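Local coordinates for hepatocyte growth factor-regulated tyrosine kinase substrate (Drosophila melanogaster, PDB 1DVP), which is essential for endosome invagination and multivesicular body formation, binds ubiquitin and promotes degradation of active tyrosine kinase receptors, potentially by sorting them into these bodies, at residues Val70-Ala75 / Phe150-Ala155; Val77-Phe82 / Ser120-Ala125; Cys167-Thr172 / Val186-Cys191; His178-Cys183 / Arg208-Cys213. All blocks are in the same frame, centred on the assembly; numbering follows the deposited sequence.

Contact 1: residues Val70-Ala75 / Phe150-Ala155; sequences VKNCGA and FTADTA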
loop_
_atom_site.group_PDB
_atom_site.type_symbol
_atom_site.label_atom_id
_atom_site.label_comp_id
_atom_site.label_asym_id
_atom_site.label_seq_id
_atom_site.Cartn_x
_atom_site.Cartn_y
_atom_site.Cartn_z
ATOM N N VAL A 70 -0.688 -5.088 26.808
ATOM C CA VAL A 70 0.510 -4.424 27.281
ATOM C C VAL A 70 1.110 -3.790 26.061
ATOM O O VAL A 70 1.610 -2.666 26.088
ATOM C CB VAL A 70 1.543 -5.421 27.892
ATOM C CG1 VAL A 70 2.962 -4.746 27.987
ATOM C CG2 VAL A 70 1.098 -5.824 29.276
ATOM N N LYS A 71 1.082 -4.515 24.960
ATOM C CA LYS A 71 1.648 -3.965 23.756
ATOM C C LYS A 71 0.798 -2.871 23.051
ATOM O O LYS A 71 1.358 -1.910 22.484
ATOM C CB LYS A 71 1.934 -5.087 22.776
ATOM C CG LYS A 71 2.461 -4.609 21.471
ATOM C CD LYS A 71 3.182 -5.710 20.775
ATOM C CE LYS A 71 2.303 -6.292 19.685
ATOM N NZ LYS A 71 3.053 -7.387 18.992
ATOM N N ASN A 72 -0.525 -3.022 23.074
ATOM C CA ASN A 72 -1.404 -2.089 22.372
ATOM C C ASN A 72 -2.166 -1.063 23.190
ATOM O O ASN A 72 -2.894 -0.262 22.615
ATOM C CB ASN A 72 -2.453 -2.864 21.548
ATOM C CG ASN A 72 -1.824 -3.706 20.483
ATOM O OD1 ASN A 72 -0.778 -3.343 19.929
ATOM N ND2 ASN A 72 -2.438 -4.829 20.185
ATOM N N CYS A 73 -2.029 -1.082 24.510
ATOM C CA CYS A 73 -2.809 -0.148 25.311
ATOM C C CYS A 73 -2.068 0.916 26.176
ATOM O O CYS A 73 -2.696 1.637 26.952
ATOM C CB CYS A 73 -3.811 -0.958 26.145
ATOM S SG CYS A 73 -4.916 -1.990 25.055
ATOM N N GLY A 74 -0.753 1.007 25.995
ATOM C CA GLY A 74 0.076 1.997 26.681
ATOM C C GLY A 74 0.190 2.072 28.205
ATOM O O GLY A 74 -0.046 1.122 28.939
ATOM N N ALA A 75 0.555 3.254 28.679
ATOM C CA ALA A 75 0.757 3.477 30.108
ATOM C C ALA A 75 -0.405 3.106 31.010
ATOM O O ALA A 75 -0.184 2.566 32.086
ATOM C CB ALA A 75 1.182 4.935 30.362
ATOM N N PHE A 150 8.543 -2.354 22.299
ATOM C CA PHE A 150 7.784 -3.033 21.268
ATOM C C PHE A 150 6.808 -2.051 20.610
ATOM O O PHE A 150 6.416 -1.052 21.219
ATOM C CB PHE A 150 7.023 -4.243 21.848
ATOM C CG PHE A 150 6.297 -3.969 23.147
ATOM C CD1 PHE A 150 5.990 -2.667 23.548
ATOM C CD2 PHE A 150 5.896 -5.031 23.955
ATOM C CE1 PHE A 150 5.301 -2.428 24.725
ATOM C CE2 PHE A 150 5.209 -4.806 25.124
ATOM C CZ PHE A 150 4.909 -3.500 25.515
ATOM N N THR A 151 6.451 -2.330 19.360
ATOM C CA THR A 151 5.526 -1.488 18.608
ATOM C C THR A 151 4.169 -2.194 18.548
ATOM O O THR A 151 4.097 -3.416 18.361
ATOM C CB THR A 151 6.023 -1.231 17.146
ATOM O OG1 THR A 151 5.879 -2.429 16.361
ATOM C CG2 THR A 151 7.492 -0.783 17.138
ATOM N N ALA A 152 3.098 -1.423 18.715
ATOM C CA ALA A 152 1.750 -1.975 18.684
ATOM C C ALA A 152 1.483 -2.807 17.428
ATOM O O ALA A 152 2.249 -2.754 16.442
ATOM C CB ALA A 152 0.721 -0.844 18.781
ATOM N N ASP A 153 0.407 -3.599 17.497
ATOM C CA ASP A 153 -0.061 -4.412 16.373
ATOM C C ASP A 153 -0.632 -3.410 15.340
ATOM O O ASP A 153 -1.763 -2.956 15.462
ATOM C CB ASP A 153 -1.207 -5.354 16.808
ATOM C CG ASP A 153 -0.743 -6.508 17.699
ATOM O OD1 ASP A 153 -1.520 -6.902 18.596
ATOM O OD2 ASP A 153 0.379 -7.030 17.499
ATOM N N THR A 154 0.155 -3.014 14.359
ATOM C CA THR A 154 -0.354 -2.102 13.324
ATOM C C THR A 154 0.525 -2.281 12.100
ATOM O O THR A 154 1.748 -2.406 12.220
ATOM C CB THR A 154 -0.343 -0.590 13.767
ATOM O OG1 THR A 154 -1.273 -0.379 14.847
ATOM C CG2 THR A 154 -0.737 0.309 12.590
ATOM N N ALA A 155 -0.111 -2.335 10.938
ATOM C CA ALA A 155 0.593 -2.512 9.664
ATOM C C ALA A 155 1.618 -1.401 9.413
ATOM O O ALA A 155 1.293 -0.214 9.482
ATOM C CB ALA A 155 -0.420 -2.556 8.519
HETATM O O HOH W 1 3.930 -0.999 21.732
#
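Asn72 turns CG beside its own backbone N (chi1 -63°), as does Asp153, and with these torsions the two side chains cross at about a right angle, amide and carboxylate planes 69° apart. The amide of Asn72 is bonded to both the backbone N and the carboxylate of Asp153. Asp153 N donates almost straight to Asn72 OD1 over 2.7 Å. In return Asn72 ND2 gives a hydrogen to Asp153 OD1 at 2.8 Å; OD1 lies near the amide plane, while ND2 comes from above the carboxylate plane. Grasped through both its polar atoms, the amide is fixed in rotation. The other carboxylate oxygen, Asp153 OD2, takes a salt bridge from Lys71 NZ at 3.1 Å, the lysine chain bending at chi3 (102°) alongside Thr151 O. Beyond it, the Phe150 ring receives Lys71 CA over one face, 4.0 Å from its centroid, and Val70 CG1 at its edge, 3.4 Å from CZ. A water donates to Lys71 O. Phe173 of the second subunit packs over Asn72, Ala152 and Asp153. With its charge shared between an ammonium group and an amide, the buried Asp153 probably stays ionised, and it ties the end of helix 56-72 to the chain that leads into the zinc finger.

Contact 2: residues Val77-Phe82 / Ser120-Ala125; sequences VHEEVF and SDKYQA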
loop_
_atom_site.group_PDB
_atom_site.type_symbol
_atom_site.label_atom_id
_atom_site.label_comp_id
_atom_site.label_asym_id
_atom_site.label_seq_id
_atom_site.Cartn_x
_atom_site.Cartn_y
_atom_site.Cartn_z
ATOM N N VAL A 77 -2.254 0.653 30.996
ATOM C CA VAL A 77 -2.127 -0.768 31.253
ATOM C C VAL A 77 -0.778 -1.093 31.916
ATOM O O VAL A 77 -0.712 -1.898 32.829
ATOM C CB VAL A 77 -2.318 -1.575 29.920
ATOM C CG1 VAL A 77 -1.801 -2.993 30.052
ATOM C CG2 VAL A 77 -3.798 -1.586 29.552
ATOM N N HIS A 78 0.285 -0.450 31.461
ATOM C CA HIS A 78 1.614 -0.694 32.009
ATOM C C HIS A 78 1.674 -0.425 33.503
ATOM O O HIS A 78 2.296 -1.160 34.259
ATOM C CB HIS A 78 2.638 0.175 31.277
ATOM C CG HIS A 78 2.677 -0.069 29.794
ATOM N ND1 HIS A 78 3.323 0.775 28.916
ATOM C CD2 HIS A 78 2.170 -1.078 29.043
ATOM C CE1 HIS A 78 3.212 0.294 27.690
ATOM N NE2 HIS A 78 2.521 -0.829 27.742
ATOM N N GLU A 79 1.001 0.623 33.931
ATOM C CA GLU A 79 1.007 0.975 35.337
ATOM C C GLU A 79 0.175 0.019 36.166
ATOM O O GLU A 79 0.534 -0.284 37.304
ATOM C CB GLU A 79 0.517 2.408 35.493
ATOM C CG GLU A 79 1.508 3.385 34.908
ATOM C CD GLU A 79 0.889 4.709 34.523
ATOM O OE1 GLU A 79 1.610 5.516 33.897
ATOM O OE2 GLU A 79 -0.305 4.945 34.832
ATOM N N GLU A 80 -0.920 -0.467 35.595
ATOM C CA GLU A 80 -1.784 -1.398 36.294
ATOM C C GLU A 80 -1.081 -2.722 36.445
ATOM O O GLU A 80 -1.162 -3.357 37.491
ATOM C CB GLU A 80 -3.078 -1.659 35.509
ATOM C CG GLU A 80 -3.871 -2.863 36.048
ATOM C CD GLU A 80 -4.577 -2.565 37.365
ATOM O OE1 GLU A 80 -4.821 -3.497 38.166
ATOM O OE2 GLU A 80 -4.905 -1.386 37.597
ATOM N N VAL A 81 -0.387 -3.116 35.382
ATOM C CA VAL A 81 0.297 -4.397 35.321
ATOM C C VAL A 81 1.666 -4.602 36.008
ATOM O O VAL A 81 1.817 -5.528 36.818
ATOM C CB VAL A 81 0.442 -4.835 33.836
ATOM C CG1 VAL A 81 1.302 -6.062 33.733
ATOM C CG2 VAL A 81 -0.944 -5.084 33.223
ATOM N N PHE A 82 2.649 -3.764 35.670
ATOM C CA PHE A 82 4.003 -3.915 36.187
ATOM C C PHE A 82 4.264 -3.298 37.557
ATOM O O PHE A 82 4.942 -2.270 37.688
ATOM C CB PHE A 82 5.004 -3.373 35.156
ATOM C CG PHE A 82 4.880 -4.028 33.800
ATOM C CD1 PHE A 82 4.582 -3.277 32.676
ATOM C CD2 PHE A 82 5.024 -5.408 33.663
ATOM C CE1 PHE A 82 4.427 -3.891 31.425
ATOM C CE2 PHE A 82 4.871 -6.036 32.420
ATOM C CZ PHE A 82 4.573 -5.284 31.304
ATOM N N SER A 120 13.050 2.549 30.587
ATOM C CA SER A 120 11.964 3.221 31.271
ATOM C C SER A 120 12.193 3.270 32.778
ATOM O O SER A 120 12.490 2.245 33.415
ATOM C CB SER A 120 10.640 2.505 30.990
ATOM O OG SER A 120 9.614 3.020 31.821
ATOM N N ASP A 121 12.037 4.468 33.338
ATOM C CA ASP A 121 12.198 4.677 34.773
ATOM C C ASP A 121 11.105 3.917 35.527
ATOM O O ASP A 121 11.396 3.049 36.367
ATOM C CB ASP A 121 12.118 6.178 35.116
ATOM C CG ASP A 121 13.480 6.785 35.465
ATOM O OD1 ASP A 121 14.277 6.124 36.172
ATOM O OD2 ASP A 121 13.751 7.933 35.050
ATOM N N LYS A 122 9.852 4.234 35.215
ATOM C CA LYS A 122 8.705 3.594 35.864
ATOM C C LYS A 122 8.762 2.062 36.039
ATOM O O LYS A 122 8.394 1.545 37.099
ATOM C CB LYS A 122 7.404 3.983 35.135
ATOM C CG LYS A 122 6.886 5.395 35.471
ATOM C CD LYS A 122 5.498 5.691 34.889
ATOM C CE LYS A 122 5.499 5.795 33.361
ATOM N NZ LYS A 122 6.247 6.979 32.832
ATOM N N TYR A 123 9.245 1.333 35.033
ATOM C CA TYR A 123 9.276 -0.127 35.137
ATOM C C TYR A 123 10.675 -0.723 35.298
ATOM O O TYR A 123 11.649 -0.231 34.702
ATOM C CB TYR A 123 8.535 -0.703 33.924
ATOM C CG TYR A 123 7.317 0.142 33.609
ATOM C CD1 TYR A 123 7.229 0.859 32.414
ATOM C CD2 TYR A 123 6.332 0.358 34.572
ATOM C CE1 TYR A 123 6.211 1.774 32.194
ATOM C CE2 TYR A 123 5.309 1.276 34.363
ATOM C CZ TYR A 123 5.256 1.983 33.176
ATOM O OH TYR A 123 4.266 2.914 32.980
ATOM N N GLN A 124 10.772 -1.768 36.132
ATOM C CA GLN A 124 12.047 -2.456 36.406
ATOM C C GLN A 124 11.866 -3.680 37.333
ATOM O O GLN A 124 12.732 -4.562 37.422
ATOM C CB GLN A 124 13.038 -1.453 37.004
ATOM C CG GLN A 124 13.319 -1.598 38.502
ATOM C CD GLN A 124 14.626 -2.339 38.771
ATOM O OE1 GLN A 124 15.101 -2.412 39.916
ATOM N NE2 GLN A 124 15.215 -2.893 37.715
ATOM N N ALA A 125 10.727 -3.715 38.024
ATOM C CA ALA A 125 10.373 -4.827 38.904
ATOM C C ALA A 125 10.359 -6.074 38.033
ATOM O O ALA A 125 10.449 -7.204 38.522
ATOM C CB ALA A 125 8.993 -4.602 39.499
#
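The Tyr123 ring, which carries this contact, has Glu79 CG at its edge near the ring plane, the CB atoms of His78 and Phe82 approaching at a slant, and CB of its own neighbour Lys122 over one face. The tyrosine reaches its hydroxyl end across helix 74-81 at His78 and Glu79. There OH lies 3.4 Å from Glu79 CG and 3.6 Å from His78 CB, while farther back on the ring Tyr123 CD2 rests 4.0 Å from Phe82 CB. The Phe82 ring carries Val81 CG1 on one face and meets the tyrosine obliquely, with centroids 6.0 Å apart and planes at 56°. Although its CB faces Tyr123, His78 swings its imidazole away with CG beside the backbone N (chi1 -58°), and NE2 bonds to Val70 O in the preceding helix. At the solvent side the carboxylate of Glu79 and the bent chain of Lys122 come close without pairing: OE1 is 3.9 Å from Lys122 CE and 5.0 Å from NZ. Phe117 touches the rings of His78, Phe82 and Tyr123, and Trp113 meets Phe82 edge-to-face, so Tyr123 is part of an aromatic cluster. The contact joins helix 74-81 to the loop between helices 100-116 and 125-135 within the right-handed helical superhelix of the VHS domain.

Contact 3: residues Cys167-Thr172 / Val186-Cys191; sequences CRVEFT and VFCGQC. With ZN (zinc ion), chain B.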
loop_
_atom_site.group_PDB
_atom_site.type_symbol
_atom_site.label_atom_id
_atom_site.label_comp_id
_atom_site.label_asym_id
_atom_site.label_seq_id
_atom_site.Cartn_x
_atom_site.Cartn_y
_atom_site.Cartn_z
ATOM N N CYS A 167 15.100 -8.451 -4.686
ATOM C CA CYS A 167 16.034 -8.870 -5.743
ATOM C C CYS A 167 16.733 -7.735 -6.460
ATOM O O CYS A 167 17.683 -7.967 -7.187
ATOM C CB CYS A 167 15.288 -9.760 -6.732
ATOM S SG CYS A 167 14.189 -8.879 -7.918
ATOM N N ARG A 168 16.272 -6.510 -6.228
ATOM C CA ARG A 168 16.796 -5.302 -6.831
ATOM C C ARG A 168 16.474 -5.125 -8.301
ATOM O O ARG A 168 17.024 -4.237 -8.952
ATOM C CB ARG A 168 18.328 -5.172 -6.633
ATOM C CG ARG A 168 18.813 -5.496 -5.202
ATOM C CD ARG A 168 18.063 -4.682 -4.116
ATOM N NE ARG A 168 18.417 -3.281 -4.115
ATOM C CZ ARG A 168 17.881 -2.381 -3.281
ATOM N NH1 ARG A 168 16.972 -2.777 -2.393
ATOM N NH2 ARG A 168 18.245 -1.107 -3.325
ATOM N N VAL A 169 15.570 -5.910 -8.865
ATOM C CA VAL A 169 15.283 -5.687 -10.291
ATOM C C VAL A 169 14.663 -4.258 -10.447
ATOM O O VAL A 169 13.908 -3.794 -9.565
ATOM C CB VAL A 169 14.282 -6.765 -10.816
ATOM C CG1 VAL A 169 12.964 -6.599 -10.070
ATOM C CG2 VAL A 169 14.116 -6.698 -12.313
ATOM N N GLU A 170 14.933 -3.587 -11.559
ATOM C CA GLU A 170 14.397 -2.235 -11.747
ATOM C C GLU A 170 12.974 -2.314 -12.229
ATOM O O GLU A 170 12.685 -3.039 -13.198
ATOM C CB GLU A 170 15.225 -1.428 -12.753
ATOM C CG GLU A 170 16.618 -1.177 -12.337
ATOM C CD GLU A 170 17.386 -0.279 -13.308
ATOM O OE1 GLU A 170 17.101 -0.226 -14.515
ATOM O OE2 GLU A 170 18.333 0.391 -12.854
ATOM N N PHE A 171 12.076 -1.572 -11.558
ATOM C CA PHE A 171 10.692 -1.604 -11.974
ATOM C C PHE A 171 10.588 -0.942 -13.333
ATOM O O PHE A 171 11.311 -0.024 -13.610
ATOM C CB PHE A 171 9.788 -0.825 -10.985
ATOM C CG PHE A 171 9.674 -1.475 -9.614
ATOM C CD1 PHE A 171 10.020 -0.772 -8.477
ATOM C CD2 PHE A 171 9.241 -2.808 -9.500
ATOM C CE1 PHE A 171 9.953 -1.348 -7.245
ATOM C CE2 PHE A 171 9.166 -3.401 -8.275
ATOM C CZ PHE A 171 9.520 -2.690 -7.122
ATOM N N THR A 172 9.666 -1.422 -14.163
ATOM C CA THR A 172 9.372 -0.840 -15.473
ATOM C C THR A 172 7.883 -0.541 -15.446
ATOM O O THR A 172 7.251 -0.710 -14.427
ATOM C CB THR A 172 9.664 -1.831 -16.632
ATOM O OG1 THR A 172 8.859 -3.024 -16.486
ATOM C CG2 THR A 172 11.173 -2.230 -16.591
ATOM N N VAL A 186 8.313 -2.273 -1.180
ATOM C CA VAL A 186 7.830 -2.498 -2.560
ATOM C C VAL A 186 8.764 -3.563 -3.098
ATOM O O VAL A 186 9.951 -3.547 -2.758
ATOM C CB VAL A 186 7.909 -1.251 -3.516
ATOM C CG1 VAL A 186 6.775 -0.246 -3.169
ATOM C CG2 VAL A 186 9.239 -0.575 -3.371
ATOM N N PHE A 187 8.177 -4.465 -3.885
ATOM C CA PHE A 187 8.819 -5.614 -4.515
ATOM C C PHE A 187 8.180 -5.862 -5.885
ATOM O O PHE A 187 7.065 -5.342 -6.186
ATOM C CB PHE A 187 8.556 -6.895 -3.684
ATOM C CG PHE A 187 8.955 -6.788 -2.226
ATOM C CD1 PHE A 187 8.154 -6.131 -1.280
ATOM C CD2 PHE A 187 10.133 -7.386 -1.785
ATOM C CE1 PHE A 187 8.517 -6.068 0.087
ATOM C CE2 PHE A 187 10.513 -7.332 -0.455
ATOM C CZ PHE A 187 9.690 -6.659 0.506
ATOM N N CYS A 188 8.879 -6.666 -6.690
ATOM C CA CYS A 188 8.386 -7.085 -7.985
ATOM C C CYS A 188 7.346 -8.208 -7.664
ATOM O O CYS A 188 7.228 -8.675 -6.542
ATOM C CB CYS A 188 9.507 -7.671 -8.858
ATOM S SG CYS A 188 10.237 -9.194 -8.181
ATOM N N GLY A 189 6.553 -8.558 -8.655
ATOM C CA GLY A 189 5.526 -9.573 -8.498
ATOM C C GLY A 189 6.136 -10.949 -8.170
ATOM O O GLY A 189 5.577 -11.659 -7.349
ATOM N N GLN A 190 7.281 -11.316 -8.763
ATOM C CA GLN A 190 7.883 -12.600 -8.443
ATOM C C GLN A 190 8.451 -12.668 -7.048
ATOM O O GLN A 190 8.601 -13.751 -6.550
ATOM C CB GLN A 190 8.989 -13.030 -9.447
ATOM C CG GLN A 190 8.488 -12.956 -10.823
ATOM C CD GLN A 190 9.614 -13.127 -11.792
ATOM O OE1 GLN A 190 10.070 -14.247 -12.029
ATOM N NE2 GLN A 190 10.119 -12.028 -12.306
ATOM N N CYS A 191 8.781 -11.541 -6.403
ATOM C CA CYS A 191 9.215 -11.648 -5.008
ATOM C C CYS A 191 8.038 -11.540 -4.001
ATOM O O CYS A 191 8.270 -11.590 -2.812
ATOM C CB CYS A 191 10.254 -10.573 -4.656
ATOM S SG CYS A 191 11.917 -10.911 -5.407
HETATM ZN ZN ZN B . 11.968 -8.982 -6.808
#
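Cys167 and Cys191 lie side by side with CA atoms 7.4 Å apart, as do Phe171 and Cys188 at 7.2 Å, and at this spacing the irregular segment 167-172 meets 186-191 through side chains and a metal. A zinc ion joins them at one end, bound by Cys167 SG at 2.5 Å, Cys188 SG at 2.2 Å and Cys191 SG at 2.4 Å; Cys164 supplies the fourth sulfur. The sulfurs of Cys167 and Cys188 sit between backbone N and carbonyl carbon (chi1 77° and 64°), which turns both inward to the metal from facing segments. Cys167 SG has a further role: it accepts a hydrogen bond from Val169 N at 3.4 Å, folding the chain round the sulfur. That turn brings Val169 CG1 to 3.8 Å from Cys188 CB, beside the metal site. At the other end Phe171 lays its ring edge against strand 186-187. CE1 touches Val186 CG2 at 4.0 Å, while Phe187 CA and Cys188 N lie near the ring plane and CE2 and CZ reach the Phe187 carbonyl. The CB of Phe187 points away from 167-172, and its ring packs on Cys180 and Cys210 of the second zinc site. The four sulfurs are probably thiolates, and the N-H given to Cys167 SG would probably draw off some of the charge on that sulfur. Where 167-172 has no regular structure, metal coordination together with the Phe171 and Val169 contacts clamps the two segments together.

Contact 4: residues His178-Cys183 / Arg208-Cys213; sequences HHCRNC and RVCDGC. With ZN (zinc ion), chain C; CIT (citric acid), chain D.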
loop_
_atom_site.group_PDB
_atom_site.type_symbol
_atom_site.label_atom_id
_atom_site.label_comp_id
_atom_site.label_asym_id
_atom_site.label_seq_id
_atom_site.Cartn_x
_atom_site.Cartn_y
_atom_site.Cartn_z
ATOM N N HIS A 178 4.690 -3.601 -6.071
ATOM C CA HIS A 178 3.606 -4.168 -5.289
ATOM C C HIS A 178 4.089 -4.036 -3.865
ATOM O O HIS A 178 5.295 -4.200 -3.639
ATOM C CB HIS A 178 3.419 -5.668 -5.587
ATOM C CG HIS A 178 3.108 -5.981 -7.007
ATOM N ND1 HIS A 178 1.816 -5.964 -7.528
ATOM C CD2 HIS A 178 3.940 -6.252 -8.051
ATOM C CE1 HIS A 178 1.879 -6.196 -8.827
ATOM N NE2 HIS A 178 3.152 -6.371 -9.170
ATOM N N HIS A 179 3.201 -3.709 -2.909
ATOM C CA HIS A 179 3.667 -3.657 -1.535
ATOM C C HIS A 179 3.389 -4.968 -0.794
ATOM O O HIS A 179 2.345 -5.642 -0.997
ATOM C CB HIS A 179 2.977 -2.510 -0.734
ATOM C CG HIS A 179 3.329 -1.138 -1.217
ATOM N ND1 HIS A 179 2.782 -0.579 -2.359
ATOM C CD2 HIS A 179 4.172 -0.205 -0.703
ATOM C CE1 HIS A 179 3.269 0.636 -2.526
ATOM N NE2 HIS A 179 4.116 0.885 -1.535
ATOM N N CYS A 180 4.332 -5.344 0.063
ATOM C CA CYS A 180 4.171 -6.480 0.955
ATOM C C CYS A 180 3.288 -5.901 2.087
ATOM O O CYS A 180 3.644 -4.884 2.692
ATOM C CB CYS A 180 5.500 -6.865 1.597
ATOM S SG CYS A 180 5.389 -8.086 2.938
ATOM N N ARG A 181 2.219 -6.569 2.429
ATOM C CA ARG A 181 1.376 -6.073 3.523
ATOM C C ARG A 181 1.974 -6.303 4.917
ATOM O O ARG A 181 1.477 -5.731 5.867
ATOM C CB ARG A 181 0.005 -6.728 3.440
ATOM C CG ARG A 181 -0.883 -6.096 2.486
ATOM C CD ARG A 181 -0.446 -6.221 1.063
ATOM N NE ARG A 181 -1.553 -5.809 0.198
ATOM C CZ ARG A 181 -1.477 -5.513 -1.091
ATOM N NH1 ARG A 181 -0.332 -5.551 -1.781
ATOM N NH2 ARG A 181 -2.605 -5.160 -1.711
ATOM N N ASN A 182 3.010 -7.141 5.070
ATOM C CA ASN A 182 3.631 -7.333 6.370
ATOM C C ASN A 182 4.734 -6.316 6.677
ATOM O O ASN A 182 4.800 -5.810 7.811
ATOM C CB ASN A 182 4.262 -8.741 6.521
ATOM C CG ASN A 182 4.654 -9.055 7.969
ATOM O OD1 ASN A 182 5.804 -9.431 8.258
ATOM N ND2 ASN A 182 3.704 -8.883 8.896
ATOM N N CYS A 183 5.605 -5.990 5.710
ATOM C CA CYS A 183 6.695 -5.035 6.038
ATOM C C CYS A 183 6.538 -3.686 5.352
ATOM O O CYS A 183 7.278 -2.765 5.627
ATOM C CB CYS A 183 8.079 -5.620 5.698
ATOM S SG CYS A 183 8.398 -6.004 3.926
ATOM N N ARG A 208 -1.083 -10.273 -0.123
ATOM C CA ARG A 208 0.265 -10.373 -0.709
ATOM C C ARG A 208 1.385 -10.094 0.325
ATOM O O ARG A 208 1.267 -9.135 1.056
ATOM C CB ARG A 208 0.353 -9.357 -1.866
ATOM C CG ARG A 208 1.766 -9.244 -2.479
ATOM C CD ARG A 208 1.881 -8.038 -3.375
ATOM N NE ARG A 208 0.894 -8.105 -4.441
ATOM C CZ ARG A 208 1.015 -8.815 -5.556
ATOM N NH1 ARG A 208 2.093 -9.538 -5.772
ATOM N NH2 ARG A 208 0.063 -8.777 -6.465
ATOM N N VAL A 209 2.422 -10.962 0.422
ATOM C CA VAL A 209 3.568 -10.728 1.293
ATOM C C VAL A 209 4.887 -11.036 0.494
ATOM O O VAL A 209 4.869 -11.769 -0.481
ATOM C CB VAL A 209 3.555 -11.618 2.558
ATOM C CG1 VAL A 209 2.401 -11.222 3.499
ATOM C CG2 VAL A 209 3.384 -13.083 2.200
ATOM N N CYS A 210 6.008 -10.480 0.904
ATOM C CA CYS A 210 7.277 -10.759 0.250
ATOM C C CYS A 210 7.840 -12.100 0.812
ATOM O O CYS A 210 7.401 -12.629 1.857
ATOM C CB CYS A 210 8.269 -9.613 0.513
ATOM S SG CYS A 210 8.914 -9.637 2.150
ATOM N N ASP A 211 8.827 -12.626 0.104
ATOM C CA ASP A 211 9.456 -13.883 0.471
ATOM C C ASP A 211 10.073 -13.843 1.847
ATOM O O ASP A 211 9.862 -14.730 2.605
ATOM C CB ASP A 211 10.479 -14.281 -0.611
ATOM C CG ASP A 211 9.781 -14.769 -1.855
ATOM O OD1 ASP A 211 8.624 -15.147 -1.717
ATOM O OD2 ASP A 211 10.345 -14.793 -2.952
ATOM N N GLY A 212 10.821 -12.801 2.170
ATOM C CA GLY A 212 11.405 -12.703 3.501
ATOM C C GLY A 212 10.363 -12.785 4.616
ATOM O O GLY A 212 10.567 -13.492 5.611
ATOM N N CYS A 213 9.257 -12.036 4.464
ATOM C CA CYS A 213 8.149 -12.025 5.458
ATOM C C CYS A 213 7.418 -13.364 5.488
ATOM O O CYS A 213 7.097 -13.862 6.541
ATOM C CB CYS A 213 7.141 -10.877 5.152
ATOM S SG CYS A 213 7.852 -9.286 5.640
HETATM ZN ZN ZN C . 7.597 -8.188 3.558
HETATM C C1 CIT D . -3.844 -4.614 -5.549
HETATM O O1 CIT D . -3.975 -5.864 -5.752
HETATM O O2 CIT D . -4.740 -4.173 -4.552
HETATM C C2 CIT D . -2.817 -3.522 -6.197
HETATM C C3 CIT D . -1.664 -3.397 -5.188
HETATM O O7 CIT D . -2.051 -2.978 -3.873
HETATM C C4 CIT D . -0.522 -2.408 -5.454
HETATM C C5 CIT D . 0.447 -2.368 -4.309
HETATM O O3 CIT D . 0.662 -3.293 -3.486
HETATM O O4 CIT D . 1.068 -1.184 -4.177
HETATM C C6 CIT D . -0.946 -4.785 -5.375
HETATM O O5 CIT D . -0.285 -5.070 -6.332
HETATM O O6 CIT D . -0.993 -5.713 -4.505
#
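Arg208 starts with CB 3.9 Å from Arg181 NH1; its CG and CD then pass close to His179 O, CD also lying 3.6 Å from His178 CB. The chain bends at chi3 (-58°), and NE gives a hydrogen bond to citrate O6 at 3.0 Å. At the tip, the guanidinium lies flat on the His178 ring, centres 4.1 Å apart and planes at 28°, while NH1 bonds to Thr192 OG1. Arg181 NH1 serves the same citrate oxygen and also donates to His179 O; His178 ND1 and His179 ND1 bind further carboxylate oxygens, and so does the backbone N of His179. Arg181 N donates almost straight to Arg208 O at 3.1 Å, linking the two backbones directly. Farther along, Cys180, Cys183, Cys210 and Cys213 bind zinc through SG; Cys180 SG, 2.3 Å from the metal, also accepts from Cys210 N at 3.2 Å, and Cys210 SG caps the following helix through Cys213 N. Arg181 of the second subunit also binds the citrate. The histidines and Arg181 belong to the R(R/K)HHCR motif of FYVE domains, here with lysine at the variable place; the citrate, probably from the crystallisation liquor, is consistent with a place for the phosphate of phosphatidylinositol 3-phosphate.

Contact 2 lies within the helical VHS domain, contact 1 ties that domain to the linker, and contacts 3 and 4 lie in the FYVE finger; contacts 2 and 3 are the farthest apart, their centres 44 Å from each other. Contact 2 is nested within the loop that contact 1 closes, and Val70 CG1 lies 3.7 Å from Phe82 CZ where they adjoin. Contacts 3 and 4, centred 12 Å apart, interleave, as expected where the cysteine pairs of the two zinc sites alternate along the chain. Phe187 N meets His178 O at 2.9 Å, and Cys191 O meets Asp211 N at 3.1 Å. Contact 1 comes within about 5 Å, nearest atoms, of the citrate-binding contact 4; both touch the second subunit.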